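Local coordinates for 1-deoxy-D-xylulose 5-phosphate reductoisomerase (Zymomonas mobilis, PDB 1R0K), which catalyses the NADPH-dependent rearrangement and reduction of 1-deoxy-D-xylulose 5-phosphate to 2-C-methyl-D-erythritol 4-phosphate, a step of isoprenoid biosynthesis that requires divalent metal ions, at residues I16-R26 and M266-L274; A54-Y65 and S76-L86. All blocks are in the same frame, centred on the assembly; numbering follows the deposited sequence.

Interaction 1: residues I16-R26 and M266-L274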
loop_
_atom_site.group_PDB
_atom_site.type_symbol
_atom_site.label_atom_id
_atom_site.label_comp_id
_atom_site.label_asym_id
_atom_site.label_seq_id
_atom_site.Cartn_x
_atom_site.Cartn_y
_atom_site.Cartn_z
ATOM N N ILE B 16 11.361 -8.147 -20.466
ATOM C CA ILE B 16 10.022 -8.400 -19.931
ATOM C C ILE B 16 9.568 -9.805 -20.332
ATOM O O ILE B 16 9.039 -10.554 -19.512
ATOM C CB ILE B 16 8.992 -7.369 -20.462
ATOM C CG1 ILE B 16 9.327 -5.967 -19.938
ATOM C CG2 ILE B 16 7.575 -7.783 -20.050
ATOM C CD1 ILE B 16 9.147 -5.794 -18.436
ATOM N N GLY B 17 9.784 -10.151 -21.599
ATOM C CA GLY B 17 9.395 -11.460 -22.094
ATOM C C GLY B 17 10.086 -12.591 -21.358
ATOM O O GLY B 17 9.465 -13.601 -21.028
ATOM N N HIS B 18 11.381 -12.426 -21.111
ATOM C CA HIS B 18 12.146 -13.435 -20.392
ATOM C C HIS B 18 11.607 -13.607 -18.979
ATOM O O HIS B 18 11.446 -14.729 -18.501
ATOM C CB HIS B 18 13.621 -13.040 -20.336
ATOM C CG HIS B 18 14.382 -13.374 -21.579
ATOM N ND1 HIS B 18 15.639 -12.874 -21.840
ATOM C CD2 HIS B 18 14.074 -14.178 -22.626
ATOM C CE1 HIS B 18 16.073 -13.355 -22.991
ATOM N NE2 HIS B 18 15.142 -14.149 -23.489
ATOM N N SER B 19 11.332 -12.490 -18.312
ATOM C CA SER B 19 10.805 -12.534 -16.952
ATOM C C SER B 19 9.418 -13.163 -16.955
ATOM O O SER B 19 9.054 -13.897 -16.033
ATOM C CB SER B 19 10.730 -11.123 -16.363
ATOM O OG SER B 19 12.024 -10.564 -16.203
ATOM N N THR B 20 8.649 -12.877 -18.000
ATOM C CA THR B 20 7.302 -13.423 -18.114
ATOM C C THR B 20 7.365 -14.937 -18.301
ATOM O O THR B 20 6.626 -15.673 -17.656
ATOM C CB THR B 20 6.540 -12.789 -19.299
ATOM O OG1 THR B 20 6.470 -11.369 -19.112
ATOM C CG2 THR B 20 5.115 -13.351 -19.386
ATOM N N LEU B 21 8.248 -15.405 -19.181
ATOM C CA LEU B 21 8.377 -16.844 -19.417
ATOM C C LEU B 21 8.866 -17.573 -18.169
ATOM O O LEU B 21 8.443 -18.696 -17.890
ATOM C CB LEU B 21 9.319 -17.106 -20.592
ATOM C CG LEU B 21 8.622 -17.021 -21.956
ATOM C CD1 LEU B 21 9.639 -17.022 -23.072
ATOM C CD2 LEU B 21 7.667 -18.190 -22.098
ATOM N N ASP B 22 9.754 -16.928 -17.420
ATOM C CA ASP B 22 10.277 -17.508 -16.189
ATOM C C ASP B 22 9.098 -17.934 -15.312
ATOM O O ASP B 22 9.036 -19.070 -14.846
ATOM C CB ASP B 22 11.135 -16.480 -15.439
ATOM C CG ASP B 22 11.732 -17.039 -14.152
ATOM O OD1 ASP B 22 12.832 -17.630 -14.202
ATOM O OD2 ASP B 22 11.095 -16.891 -13.086
ATOM N N LEU B 23 8.150 -17.025 -15.106
ATOM C CA LEU B 23 6.994 -17.327 -14.268
ATOM C C LEU B 23 6.059 -18.352 -14.896
ATOM O O LEU B 23 5.508 -19.203 -14.200
ATOM C CB LEU B 23 6.217 -16.042 -13.945
ATOM C CG LEU B 23 7.008 -14.968 -13.188
ATOM C CD1 LEU B 23 6.063 -13.853 -12.737
ATOM C CD2 LEU B 23 7.692 -15.591 -11.980
ATOM N N ILE B 24 5.877 -18.271 -16.212
ATOM C CA ILE B 24 5.005 -19.216 -16.906
ATOM C C ILE B 24 5.561 -20.640 -16.824
ATOM O O ILE B 24 4.833 -21.587 -16.531
ATOM C CB ILE B 24 4.840 -18.835 -18.400
ATOM C CG1 ILE B 24 4.055 -17.526 -18.519
ATOM C CG2 ILE B 24 4.122 -19.960 -19.153
ATOM C CD1 ILE B 24 3.963 -16.983 -19.930
ATOM N N GLU B 25 6.856 -20.784 -17.071
ATOM C CA GLU B 25 7.477 -22.099 -17.047
ATOM C C GLU B 25 7.558 -22.769 -15.675
ATOM O O GLU B 25 7.750 -23.985 -15.588
ATOM C CB GLU B 25 8.842 -22.019 -17.722
ATOM C CG GLU B 25 8.697 -21.850 -19.231
ATOM C CD GLU B 25 10.020 -21.793 -19.952
ATOM O OE1 GLU B 25 10.551 -20.675 -20.148
ATOM O OE2 GLU B 25 10.530 -22.875 -20.311
ATOM N N ARG B 26 7.394 -21.985 -14.613
ATOM C CA ARG B 26 7.391 -22.518 -13.250
ATOM C C ARG B 26 5.961 -22.955 -12.948
ATOM O O ARG B 26 5.665 -23.461 -11.866
ATOM C CB ARG B 26 7.786 -21.437 -12.238
ATOM C CG ARG B 26 9.189 -20.901 -12.394
ATOM C CD ARG B 26 9.424 -19.693 -11.495
ATOM N NE ARG B 26 10.771 -19.166 -11.679
ATOM C CZ ARG B 26 11.868 -19.736 -11.196
ATOM N NH1 ARG B 26 11.779 -20.851 -10.484
ATOM N NH2 ARG B 26 13.055 -19.204 -11.445
ATOM N N MET B 266 11.406 -7.387 -11.895
ATOM C CA MET B 266 10.193 -7.177 -12.673
ATOM C C MET B 266 9.210 -8.340 -12.587
ATOM O O MET B 266 8.078 -8.232 -13.054
ATOM C CB MET B 266 10.541 -6.889 -14.135
ATOM C CG MET B 266 11.077 -5.483 -14.378
ATOM S SD MET B 266 9.913 -4.196 -13.838
ATOM C CE MET B 266 8.554 -4.416 -15.021
ATOM N N ARG B 267 9.635 -9.457 -12.001
ATOM C CA ARG B 267 8.723 -10.590 -11.866
ATOM C C ARG B 267 7.642 -10.270 -10.838
ATOM O O ARG B 267 6.598 -10.917 -10.807
ATOM C CB ARG B 267 9.477 -11.867 -11.470
ATOM C CG ARG B 267 10.211 -12.508 -12.648
ATOM C CD ARG B 267 11.043 -13.709 -12.232
ATOM N NE ARG B 267 12.123 -13.325 -11.327
ATOM C CZ ARG B 267 13.085 -14.150 -10.923
ATOM N NH1 ARG B 267 13.100 -15.407 -11.353
ATOM N NH2 ARG B 267 14.018 -13.724 -10.076
ATOM N N THR B 268 7.883 -9.269 -9.996
ATOM C CA THR B 268 6.874 -8.906 -9.005
ATOM C C THR B 268 5.682 -8.260 -9.713
ATOM O O THR B 268 4.558 -8.725 -9.571
ATOM C CB THR B 268 7.446 -7.971 -7.916
ATOM O OG1 THR B 268 8.379 -8.710 -7.115
ATOM C CG2 THR B 268 6.325 -7.435 -7.018
ATOM N N PRO B 269 5.908 -7.176 -10.476
ATOM C CA PRO B 269 4.751 -6.584 -11.159
ATOM C C PRO B 269 4.177 -7.530 -12.227
ATOM O O PRO B 269 2.966 -7.602 -12.410
ATOM C CB PRO B 269 5.317 -5.287 -11.751
ATOM C CG PRO B 269 6.796 -5.595 -11.916
ATOM C CD PRO B 269 7.095 -6.318 -10.624
ATOM N N ILE B 270 5.042 -8.261 -12.929
ATOM C CA ILE B 270 4.555 -9.189 -13.947
ATOM C C ILE B 270 3.729 -10.263 -13.249
ATOM O O ILE B 270 2.617 -10.574 -13.671
ATOM C CB ILE B 270 5.720 -9.858 -14.737
ATOM C CG1 ILE B 270 6.435 -8.819 -15.603
ATOM C CG2 ILE B 270 5.181 -10.973 -15.635
ATOM C CD1 ILE B 270 7.683 -9.343 -16.287
ATOM N N GLY B 271 4.277 -10.818 -12.168
ATOM C CA GLY B 271 3.566 -11.841 -11.420
ATOM C C GLY B 271 2.196 -11.345 -10.987
ATOM O O GLY B 271 1.233 -12.109 -10.938
ATOM N N HIS B 272 2.104 -10.059 -10.665
ATOM C CA HIS B 272 0.827 -9.487 -10.254
ATOM C C HIS B 272 -0.168 -9.497 -11.414
ATOM O O HIS B 272 -1.334 -9.838 -11.225
ATOM C CB HIS B 272 1.021 -8.048 -9.733
ATOM C CG HIS B 272 -0.249 -7.253 -9.643
ATOM N ND1 HIS B 272 -0.787 -6.583 -10.721
ATOM C CD2 HIS B 272 -1.093 -7.033 -8.606
ATOM C CE1 HIS B 272 -1.907 -5.984 -10.353
ATOM N NE2 HIS B 272 -2.116 -6.242 -9.076
ATOM N N THR B 273 0.285 -9.139 -12.611
ATOM C CA THR B 273 -0.632 -9.104 -13.747
ATOM C C THR B 273 -0.989 -10.505 -14.219
ATOM O O THR B 273 -2.089 -10.739 -14.714
ATOM C CB THR B 273 -0.047 -8.301 -14.941
ATOM O OG1 THR B 273 1.057 -9.011 -15.510
ATOM C CG2 THR B 273 0.428 -6.925 -14.481
ATOM N N LEU B 274 -0.057 -11.438 -14.053
ATOM C CA LEU B 274 -0.278 -12.817 -14.472
ATOM C C LEU B 274 -1.281 -13.539 -13.567
ATOM O O LEU B 274 -2.167 -14.244 -14.048
ATOM C CB LEU B 274 1.064 -13.571 -14.508
ATOM C CG LEU B 274 1.003 -15.030 -14.974
ATOM C CD1 LEU B 274 0.362 -15.102 -16.357
ATOM C CD2 LEU B 274 2.403 -15.634 -14.995
#
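Leu23 drives its isobutyl group into a hole formed by Arg267, Ile270, Gly271 and Leu274 on the facing helix. Its CD1 comes to rest 3.5 Å from Gly271 CA and also lies close to Arg267 O, so bare helix backbone forms the floor of the hole. The packing is reciprocal: Ile270 is the knob in the other direction, set among Ile16, Ser19, Thr20 and Leu23, with its CD1 3.5 Å from Ser19 CB. This mutual insertion is the evidence for knobs-into-holes packing; the helix axes approach to 9.6 Å and cross at -58°. Thr20 can border this apolar hole because its hydroxyl is turned back on its own helix: OG1 lies anti to the carbonyl carbon (chi1 -59°) and donates to Ile16 O over 2.7 Å, from above the carbonyl plane.

At the polar margin, Arg267 runs past Leu23 and bends at chi3 (-64°), which carries NH1 to Asp22 OD2. That bond is modelled at 3.0 Å, but the position of NH1 is less certain; Asp265 holds NH2 of the same guanidinium. Asp22 is also gripped side-on by Arg26, whose NE meets OD2 in a nearly straight bond of 2.7 Å while NH2 reaches OD1 on its syn lone pair.

At the far margin, Ile16 CD1 touches Met266 CE at 3.7 Å. Ile16 is a predicted NADPH-binding residue, and Met266 packs on Ser151, predicted to bind the substrate, so this end of the helix pair probably borders the active site. The contact thus joins an apolar interlock to a salt-bridge network in which the Asp22 carboxylate probably balances part of the charge of Arg26 and, if NH1 is placed correctly, of Arg267.

Interaction 2: residues A54-Y65 and S76-L86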
loop_
_atom_site.group_PDB
_atom_site.type_symbol
_atom_site.label_atom_id
_atom_site.label_comp_id
_atom_site.label_asym_id
_atom_site.label_seq_id
_atom_site.Cartn_x
_atom_site.Cartn_y
_atom_site.Cartn_z
ATOM N N ALA B 54 4.546 -24.308 -27.343
ATOM C CA ALA B 54 3.690 -23.256 -27.879
ATOM C C ALA B 54 3.051 -23.712 -29.181
ATOM O O ALA B 54 3.621 -24.521 -29.913
ATOM C CB ALA B 54 4.502 -21.986 -28.108
ATOM N N LYS B 55 1.865 -23.189 -29.470
ATOM C CA LYS B 55 1.165 -23.554 -30.691
ATOM C C LYS B 55 1.754 -22.829 -31.891
ATOM O O LYS B 55 1.769 -23.354 -33.000
ATOM C CB LYS B 55 -0.326 -23.230 -30.570
ATOM C CG LYS B 55 -1.125 -23.600 -31.808
ATOM C CD LYS B 55 -2.600 -23.284 -31.645
ATOM C CE LYS B 55 -3.366 -23.595 -32.923
ATOM N NZ LYS B 55 -4.812 -23.257 -32.800
ATOM N N ARG B 56 2.257 -21.624 -31.667
ATOM C CA ARG B 56 2.830 -20.854 -32.760
ATOM C C ARG B 56 3.904 -19.891 -32.284
ATOM O O ARG B 56 3.826 -19.363 -31.178
ATOM C CB ARG B 56 1.723 -20.072 -33.470
ATOM C CG ARG B 56 2.200 -19.250 -34.659
ATOM C CD ARG B 56 1.039 -18.498 -35.288
ATOM N NE ARG B 56 -0.055 -19.397 -35.639
ATOM C CZ ARG B 56 -1.220 -18.998 -36.135
ATOM N NH1 ARG B 56 -1.448 -17.708 -36.346
ATOM N NH2 ARG B 56 -2.163 -19.892 -36.410
ATOM N N ALA B 57 4.905 -19.676 -33.130
ATOM C CA ALA B 57 5.996 -18.755 -32.841
ATOM C C ALA B 57 6.089 -17.798 -34.021
ATOM O O ALA B 57 6.118 -18.223 -35.177
ATOM C CB ALA B 57 7.303 -19.515 -32.678
ATOM N N VAL B 58 6.136 -16.504 -33.737
ATOM C CA VAL B 58 6.206 -15.526 -34.807
ATOM C C VAL B 58 7.428 -14.640 -34.705
ATOM O O VAL B 58 7.696 -14.047 -33.661
ATOM C CB VAL B 58 4.955 -14.624 -34.817
ATOM C CG1 VAL B 58 4.965 -13.731 -36.048
ATOM C CG2 VAL B 58 3.699 -15.472 -34.790
ATOM N N ILE B 59 8.182 -14.566 -35.795
ATOM C CA ILE B 59 9.349 -13.705 -35.833
ATOM C C ILE B 59 8.903 -12.485 -36.644
ATOM O O ILE B 59 8.441 -12.613 -37.775
ATOM C CB ILE B 59 10.557 -14.423 -36.493
ATOM C CG1 ILE B 59 11.826 -13.594 -36.288
ATOM C CG2 ILE B 59 10.287 -14.682 -37.970
ATOM C CD1 ILE B 59 12.247 -13.488 -34.841
ATOM N N ALA B 60 9.008 -11.306 -36.044
ATOM C CA ALA B 60 8.581 -10.068 -36.687
ATOM C C ALA B 60 9.237 -9.798 -38.035
ATOM O O ALA B 60 8.574 -9.401 -38.992
ATOM C CB ALA B 60 8.827 -8.891 -35.748
ATOM N N ASP B 61 10.544 -10.009 -38.100
ATOM C CA ASP B 61 11.299 -9.768 -39.320
ATOM C C ASP B 61 11.024 -10.844 -40.373
ATOM O O ASP B 61 11.411 -12.000 -40.207
ATOM C CB ASP B 61 12.789 -9.730 -38.983
ATOM C CG ASP B 61 13.608 -9.062 -40.057
ATOM O OD1 ASP B 61 13.544 -9.522 -41.216
ATOM O OD2 ASP B 61 14.310 -8.076 -39.741
ATOM N N PRO B 62 10.354 -10.474 -41.478
ATOM C CA PRO B 62 10.049 -11.449 -42.531
ATOM C C PRO B 62 11.307 -12.119 -43.067
ATOM O O PRO B 62 11.277 -13.273 -43.489
ATOM C CB PRO B 62 9.355 -10.603 -43.597
ATOM C CG PRO B 62 8.716 -9.514 -42.803
ATOM C CD PRO B 62 9.807 -9.152 -41.821
ATOM N N SER B 63 12.412 -11.382 -43.041
ATOM C CA SER B 63 13.694 -11.875 -43.538
ATOM C C SER B 63 14.195 -13.084 -42.756
ATOM O O SER B 63 15.037 -13.838 -43.239
ATOM C CB SER B 63 14.747 -10.764 -43.459
ATOM O OG SER B 63 14.249 -9.536 -43.974
ATOM N N LEU B 64 13.676 -13.270 -41.548
ATOM C CA LEU B 64 14.115 -14.377 -40.708
ATOM C C LEU B 64 13.159 -15.564 -40.673
ATOM O O LEU B 64 13.371 -16.504 -39.909
ATOM C CB LEU B 64 14.356 -13.877 -39.277
ATOM C CG LEU B 64 15.340 -12.713 -39.108
ATOM C CD1 LEU B 64 15.440 -12.336 -37.638
ATOM C CD2 LEU B 64 16.710 -13.107 -39.648
ATOM N N TYR B 65 12.119 -15.537 -41.500
ATOM C CA TYR B 65 11.150 -16.629 -41.506
ATOM C C TYR B 65 11.769 -18.008 -41.710
ATOM O O TYR B 65 11.394 -18.961 -41.027
ATOM C CB TYR B 65 10.077 -16.398 -42.572
ATOM C CG TYR B 65 9.024 -17.486 -42.594
ATOM C CD1 TYR B 65 8.249 -17.757 -41.465
ATOM C CD2 TYR B 65 8.809 -18.252 -43.737
ATOM C CE1 TYR B 65 7.285 -18.765 -41.475
ATOM C CE2 TYR B 65 7.846 -19.264 -43.758
ATOM C CZ TYR B 65 7.089 -19.513 -42.625
ATOM O OH TYR B 65 6.134 -20.508 -42.649
ATOM N N SER B 76 6.127 -29.403 -33.006
ATOM C CA SER B 76 4.737 -29.185 -33.371
ATOM C C SER B 76 4.394 -27.701 -33.282
ATOM O O SER B 76 3.225 -27.320 -33.291
ATOM C CB SER B 76 3.824 -29.998 -32.453
ATOM O OG SER B 76 4.197 -29.833 -31.096
ATOM N N VAL B 77 5.426 -26.869 -33.199
ATOM C CA VAL B 77 5.248 -25.427 -33.112
ATOM C C VAL B 77 5.096 -24.813 -34.500
ATOM O O VAL B 77 5.958 -24.986 -35.362
ATOM C CB VAL B 77 6.452 -24.752 -32.426
ATOM C CG1 VAL B 77 6.216 -23.250 -32.332
ATOM C CG2 VAL B 77 6.671 -25.349 -31.045
ATOM N N GLU B 78 3.995 -24.097 -34.711
ATOM C CA GLU B 78 3.735 -23.439 -35.985
ATOM C C GLU B 78 4.697 -22.268 -36.131
ATOM O O GLU B 78 5.005 -21.584 -35.155
ATOM C CB GLU B 78 2.296 -22.919 -36.036
ATOM C CG GLU B 78 1.227 -23.997 -36.103
ATOM C CD GLU B 78 -0.172 -23.444 -35.876
ATOM O OE1 GLU B 78 -0.508 -22.399 -36.473
ATOM O OE2 GLU B 78 -0.940 -24.060 -35.105
ATOM N N ALA B 79 5.168 -22.039 -37.351
ATOM C CA ALA B 79 6.091 -20.945 -37.620
ATOM C C ALA B 79 5.428 -19.876 -38.481
ATOM O O ALA B 79 4.717 -20.188 -39.436
ATOM C CB ALA B 79 7.333 -21.473 -38.312
ATOM N N ALA B 80 5.654 -18.614 -38.134
ATOM C CA ALA B 80 5.088 -17.504 -38.891
ATOM C C ALA B 80 6.030 -16.315 -38.802
ATOM O O ALA B 80 6.931 -16.291 -37.962
ATOM C CB ALA B 80 3.710 -17.138 -38.347
ATOM N N ALA B 81 5.832 -15.334 -39.674
ATOM C CA ALA B 81 6.686 -14.150 -39.680
ATOM C C ALA B 81 5.985 -12.956 -40.310
ATOM O O ALA B 81 4.998 -13.113 -41.030
ATOM C CB ALA B 81 7.981 -14.451 -40.437
ATOM N N GLY B 82 6.500 -11.761 -40.035
ATOM C CA GLY B 82 5.914 -10.558 -40.601
ATOM C C GLY B 82 4.984 -9.824 -39.657
ATOM O O GLY B 82 4.488 -10.400 -38.686
ATOM N N ALA B 83 4.740 -8.551 -39.957
ATOM C CA ALA B 83 3.874 -7.708 -39.142
ATOM C C ALA B 83 2.459 -8.256 -38.985
ATOM O O ALA B 83 1.919 -8.292 -37.872
ATOM C CB ALA B 83 3.821 -6.298 -39.730
ATOM N N ASP B 84 1.846 -8.679 -40.088
ATOM C CA ASP B 84 0.486 -9.205 -40.010
ATOM C C ASP B 84 0.417 -10.438 -39.111
ATOM O O ASP B 84 -0.548 -10.624 -38.369
ATOM C CB ASP B 84 -0.049 -9.564 -41.403
ATOM C CG ASP B 84 -0.130 -8.362 -42.327
ATOM O OD1 ASP B 84 -0.432 -7.251 -41.841
ATOM O OD2 ASP B 84 0.095 -8.534 -43.546
ATOM N N ALA B 85 1.444 -11.278 -39.186
ATOM C CA ALA B 85 1.497 -12.501 -38.388
ATOM C C ALA B 85 1.426 -12.181 -36.899
ATOM O O ALA B 85 0.843 -12.941 -36.118
ATOM C CB ALA B 85 2.772 -13.279 -38.701
ATOM N N LEU B 86 2.024 -11.060 -36.508
ATOM C CA LEU B 86 2.013 -10.638 -35.110
ATOM C C LEU B 86 0.583 -10.351 -34.682
ATOM O O LEU B 86 0.151 -10.754 -33.601
ATOM C CB LEU B 86 2.859 -9.375 -34.917
ATOM C CG LEU B 86 4.373 -9.472 -35.111
ATOM C CD1 LEU B 86 4.983 -8.081 -34.937
ATOM C CD2 LEU B 86 4.976 -10.454 -34.103
HETATM O O HOH W 1 0.987 -26.009 -32.889
HETATM O O HOH W 2 0.588 -15.669 -36.700
#
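Strands 56-59 and 78-81 run parallel, their axes 4.6 Å apart at closest approach and with their N-to-C directions 23° apart, as the two strands of a right-handed beta-alpha-beta crossover through helix 65-72 in the Rossmann-like NADPH domain. The register pairs Arg56 with Glu78 through Ile59 with Ala81. Evidence for the ladder is the alternation of donors: Glu78 N to Lys55 O, Ala57 N to Glu78 O (2.8 Å), Ala80 N to Ala57 O, Ile59 N to Ala80 O and Gly82 N to Ile59 O (3.1 Å).

On the face carrying Arg56, Val58 and Ala80, Val58 CG1 presses against Ala85 CB at 3.5 Å, tighter than usual, and also meets Leu86 CD2, so the start of helix 83-90 folds back over the strand. Tyr65 lies on the opposite face. Its CG stands anti to the backbone N (chi1 -178°), which swings the ring out beside the edge strand: CD1 packs 3.5 Å from Ala81 CB, and the rim of the ring faces the Ala79-Ala80 peptide. Ile59 CG2 and Ala81 CB are likewise close, at 3.4 Å.

Beyond the C-terminal end of strand 56-59, Asp61 forms a salt bridge with Arg40, a predicted NADPH-binding residue, which places this loop beside the probable cofactor site. At the start of the strand, Arg56 bends at chi3 and puts both NE and NH2 on a single oxygen, Glu78 OE1, with NH2 at 3.0 Å and the guanidinium and carboxylate planes 50° apart. The remaining nitrogen, Arg56 NH1, donates to a water 2.9 Å away that in turn donates to Ala85 O.

How the interactions relate
From the N terminus, strand 5-10 leads into helix 15-25, the early half of interaction 1, whose partner arrives only some 240 residues later. Before that loop closes, the chain passes through 54-65 and returns at 76-86, closing interaction 2 across a short gap occupied mostly by helix 65-72. Interaction 2 is thus nested inside interaction 1 and does not cross it. The short-range contact builds one edge of the seven-stranded parallel sheet, whereas the long-range one joins the first helix of that NADPH domain to helix 267-275, which follows the last strand of the four-stranded mixed sheet. The centres of interactions 1 and 2 lie about 22 Å apart, and the two contacts do not touch.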